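Five-membered-cyclitol-phosphate synthase (Streptomyces citricolor, PDB 6K96) belongs to the myo-inositol-1-phosphate synthase family and binds nicotinamide-adenine-dinucleotide in a Rossmann-type domain. Local coordinates at residues 5-10 / 53-58. Numbering follows the deposited sequence.
Sequences IRLAVA and SDLTFV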
ATOM      1  N   ILE B   5     -41.823  10.034  -1.271  1.00 55.35           N
ATOM      2  CA  ILE B   5     -41.996   8.828  -0.400  1.00 55.33           C
ATOM      3  C   ILE B   5     -42.164   9.249   1.066  1.00 55.31           C
ATOM      4  O   ILE B   5     -41.247   9.893   1.610  1.00 56.20           O
ATOM      5  CB  ILE B   5     -40.798   7.867  -0.454  1.00 54.18           C
ATOM      6  CG1 ILE B   5     -40.495   7.309  -1.848  1.00 55.20           C
ATOM      7  CG2 ILE B   5     -41.025   6.762   0.550  1.00 54.22           C
ATOM      8  CD1 ILE B   5     -39.134   6.601  -1.924  1.00 53.76           C
ATOM      9  N   ARG B   6     -43.252   8.823   1.700  1.00 53.94           N
ATOM     10  CA  ARG B   6     -43.475   8.965   3.156  1.00 54.13           C
ATOM     11  C   ARG B   6     -42.813   7.745   3.845  1.00 52.69           C
ATOM     12  O   ARG B   6     -43.332   6.588   3.745  1.00 52.86           O
ATOM     13  CB  ARG B   6     -44.979   9.167   3.408  1.00 55.72           C
ATOM     14  CG  ARG B   6     -45.580  10.392   2.723  1.00 55.78           C
ATOM     15  CD  ARG B   6     -47.102  10.431   2.674  1.00 56.83           C
ATOM     16  NE  ARG B   6     -47.697   9.333   1.904  1.00 57.84           N
ATOM     17  CZ  ARG B   6     -48.056   9.337   0.606  1.00 59.54           C
ATOM     18  NH1 ARG B   6     -47.868  10.401  -0.164  1.00 61.64           N
ATOM     19  NH2 ARG B   6     -48.584   8.247   0.064  1.00 58.30           N
ATOM     20  N   LEU B   7     -41.667   7.975   4.492  1.00 48.53           N
ATOM     21  CA  LEU B   7     -40.699   6.905   4.817  1.00 46.62           C
ATOM     22  C   LEU B   7     -40.570   6.792   6.333  1.00 44.75           C
ATOM     23  O   LEU B   7     -40.327   7.801   6.995  1.00 42.34           O
ATOM     24  CB  LEU B   7     -39.352   7.190   4.145  1.00 46.98           C
ATOM     25  CG  LEU B   7     -38.260   6.143   4.384  1.00 45.92           C
ATOM     26  CD1 LEU B   7     -38.527   4.875   3.598  1.00 45.82           C
ATOM     27  CD2 LEU B   7     -36.890   6.710   4.046  1.00 45.24           C
ATOM     28  N   ALA B   8     -40.783   5.571   6.828  1.00 44.53           N
ATOM     29  CA  ALA B   8     -40.778   5.224   8.263  1.00 44.13           C
ATOM     30  C   ALA B   8     -39.503   4.428   8.527  1.00 43.00           C
ATOM     31  O   ALA B   8     -39.048   3.726   7.593  1.00 41.53           O
ATOM     32  CB  ALA B   8     -42.010   4.453   8.629  1.00 44.46           C
ATOM     33  N   VAL B   9     -38.963   4.530   9.739  1.00 41.38           N
ATOM     34  CA  VAL B   9     -37.593   4.053  10.038  1.00 40.52           C
ATOM     35  C   VAL B   9     -37.650   3.268  11.331  1.00 40.21           C
ATOM     36  O   VAL B   9     -38.052   3.810  12.358  1.00 41.03           O
ATOM     37  CB  VAL B   9     -36.638   5.258  10.117  1.00 41.16           C
ATOM     38  CG1 VAL B   9     -35.465   5.011  11.051  1.00 40.71           C
ATOM     39  CG2 VAL B   9     -36.178   5.709   8.717  1.00 40.64           C
ATOM     40  N   ALA B  10     -37.254   2.017  11.290  1.00 39.22           N
ATOM     41  CA  ALA B  10     -37.070   1.237  12.518  1.00 39.02           C
ATOM     42  C   ALA B  10     -35.563   1.194  12.711  1.00 37.99           C
ATOM     43  O   ALA B  10     -34.901   0.494  11.974  1.00 37.97           O
ATOM     44  CB  ALA B  10     -37.731  -0.126  12.393  1.00 38.72           C
ATOM     45  N   SER B  53     -33.955  12.547  -3.930  1.00 49.24           N
ATOM     46  CA  SER B  53     -34.191  13.592  -2.905  1.00 50.00           C
ATOM     47  C   SER B  53     -35.654  13.583  -2.448  1.00 50.95           C
ATOM     48  O   SER B  53     -35.999  14.405  -1.576  1.00 50.52           O
ATOM     49  CB  SER B  53     -33.803  14.934  -3.470  1.00 51.34           C
ATOM     50  OG  SER B  53     -33.008  15.664  -2.548  1.00 51.39           O
ATOM     51  N   ASP B  54     -36.479  12.700  -3.027  1.00 51.68           N
ATOM     52  CA  ASP B  54     -37.962  12.741  -2.924  1.00 52.82           C
ATOM     53  C   ASP B  54     -38.397  11.851  -1.758  1.00 53.99           C
ATOM     54  O   ASP B  54     -39.022  10.787  -1.995  1.00 54.66           O
ATOM     55  CB  ASP B  54     -38.595  12.391  -4.274  1.00 53.48           C
ATOM     56  CG  ASP B  54     -38.369  13.472  -5.339  1.00 53.86           C
ATOM     57  OD1 ASP B  54     -38.242  14.642  -4.947  1.00 55.67           O
ATOM     58  OD2 ASP B  54     -38.303  13.143  -6.553  1.00 51.64           O
ATOM     59  N   LEU B  55     -38.062  12.324  -0.556  1.00 53.46           N
ATOM     60  CA  LEU B  55     -38.048  11.600   0.743  1.00 52.25           C
ATOM     61  C   LEU B  55     -38.664  12.496   1.822  1.00 51.45           C
ATOM     62  O   LEU B  55     -38.107  13.588   2.113  1.00 49.60           O
ATOM     63  CB  LEU B  55     -36.589  11.291   1.111  1.00 52.41           C
ATOM     64  CG  LEU B  55     -36.242   9.862   1.490  1.00 51.54           C
ATOM     65  CD1 LEU B  55     -36.891   8.876   0.546  1.00 53.19           C
ATOM     66  CD2 LEU B  55     -34.741   9.674   1.453  1.00 52.11           C
ATOM     67  N   THR B  56     -39.739  12.032   2.443  1.00 49.89           N
ATOM     68  CA  THR B  56     -40.316  12.694   3.637  1.00 49.83           C
ATOM     69  C   THR B  56     -40.263  11.681   4.778  1.00 49.77           C
ATOM     70  O   THR B  56     -40.888  10.657   4.673  1.00 50.30           O
ATOM     71  CB  THR B  56     -41.717  13.242   3.344  1.00 50.42           C
ATOM     72  OG1 THR B  56     -42.053  13.013   1.977  1.00 51.28           O
ATOM     73  CG2 THR B  56     -41.835  14.729   3.619  1.00 51.29           C
ATOM     74  N   PHE B  57     -39.447  11.913   5.786  1.00 49.63           N
ATOM     75  CA  PHE B  57     -39.406  11.060   6.982  1.00 48.22           C
ATOM     76  C   PHE B  57     -40.645  11.407   7.800  1.00 50.33           C
ATOM     77  O   PHE B  57     -40.835  12.595   8.095  1.00 51.36           O
ATOM     78  CB  PHE B  57     -38.105  11.317   7.731  1.00 48.63           C
ATOM     79  CG  PHE B  57     -36.892  10.817   6.993  1.00 48.02           C
ATOM     80  CD1 PHE B  57     -36.330  11.565   5.969  1.00 47.23           C
ATOM     81  CD2 PHE B  57     -36.355   9.568   7.278  1.00 47.15           C
ATOM     82  CE1 PHE B  57     -35.256  11.081   5.245  1.00 46.08           C
ATOM     83  CE2 PHE B  57     -35.241   9.115   6.596  1.00 46.86           C
ATOM     84  CZ  PHE B  57     -34.699   9.872   5.578  1.00 46.29           C
ATOM     85  N   VAL B  58     -41.469  10.420   8.161  1.00 50.81           N
ATOM     86  CA  VAL B  58     -42.793  10.687   8.799  1.00 50.27           C
ATOM     87  C   VAL B  58     -42.820  10.028  10.180  1.00 50.71           C
ATOM     88  O   VAL B  58     -43.633  10.430  11.055  1.00 50.85           O
ATOM     89  CB  VAL B  58     -43.933  10.205   7.888  1.00 51.21           C
ATOM     90  CG1 VAL B  58     -43.997  11.069   6.625  1.00 51.55           C
ATOM     91  CG2 VAL B  58     -43.816   8.720   7.524  1.00 51.18           C
TER
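In the parallel sheet of the NAD-binding domain, strand 5-10 takes strand 55-62 as neighbour, I5 facing L55, R6 facing T56 and L7 facing F57. I5 N donates to D54 O at 3.0 Å, reaching that carbonyl from well above its plane, just where D54 centres an inverse gamma turn. T56 N returns a bond to I5 O (2.7 Å), L7 N bonds T56 O at 2.8 Å, and V58 N closes on L7 O at 3.1 Å. The strand order 3-2-1-4-5-6 is that of a Rossmann fold: 5-10 is the first strand, and helix 14-31 follows it before the chain returns at strand 55-62. On the face carrying I5, L7, L55 and F57, I5 and L55 run side by side, their CD1 atoms 4.0 Å apart. With CG of L7 anti to the backbone N (chi1 -179°), the CD2 branch is carried against both L55 CG and F57 CE2, 3.9 Å from the latter. V9 CG2 reaches the edge of the F57 ring near its plane, 4.1 Å from CE2. L19 of helix 14-31 and I304 of helix 292-313 pack over this apolar face, while F72 stacks on F57. On the other face, which carries R6 and T56, V58 CG1 rests against R6 CB at 3.9 Å; the guanidinium group extends beyond the strand pair, where NE bonds K124 O.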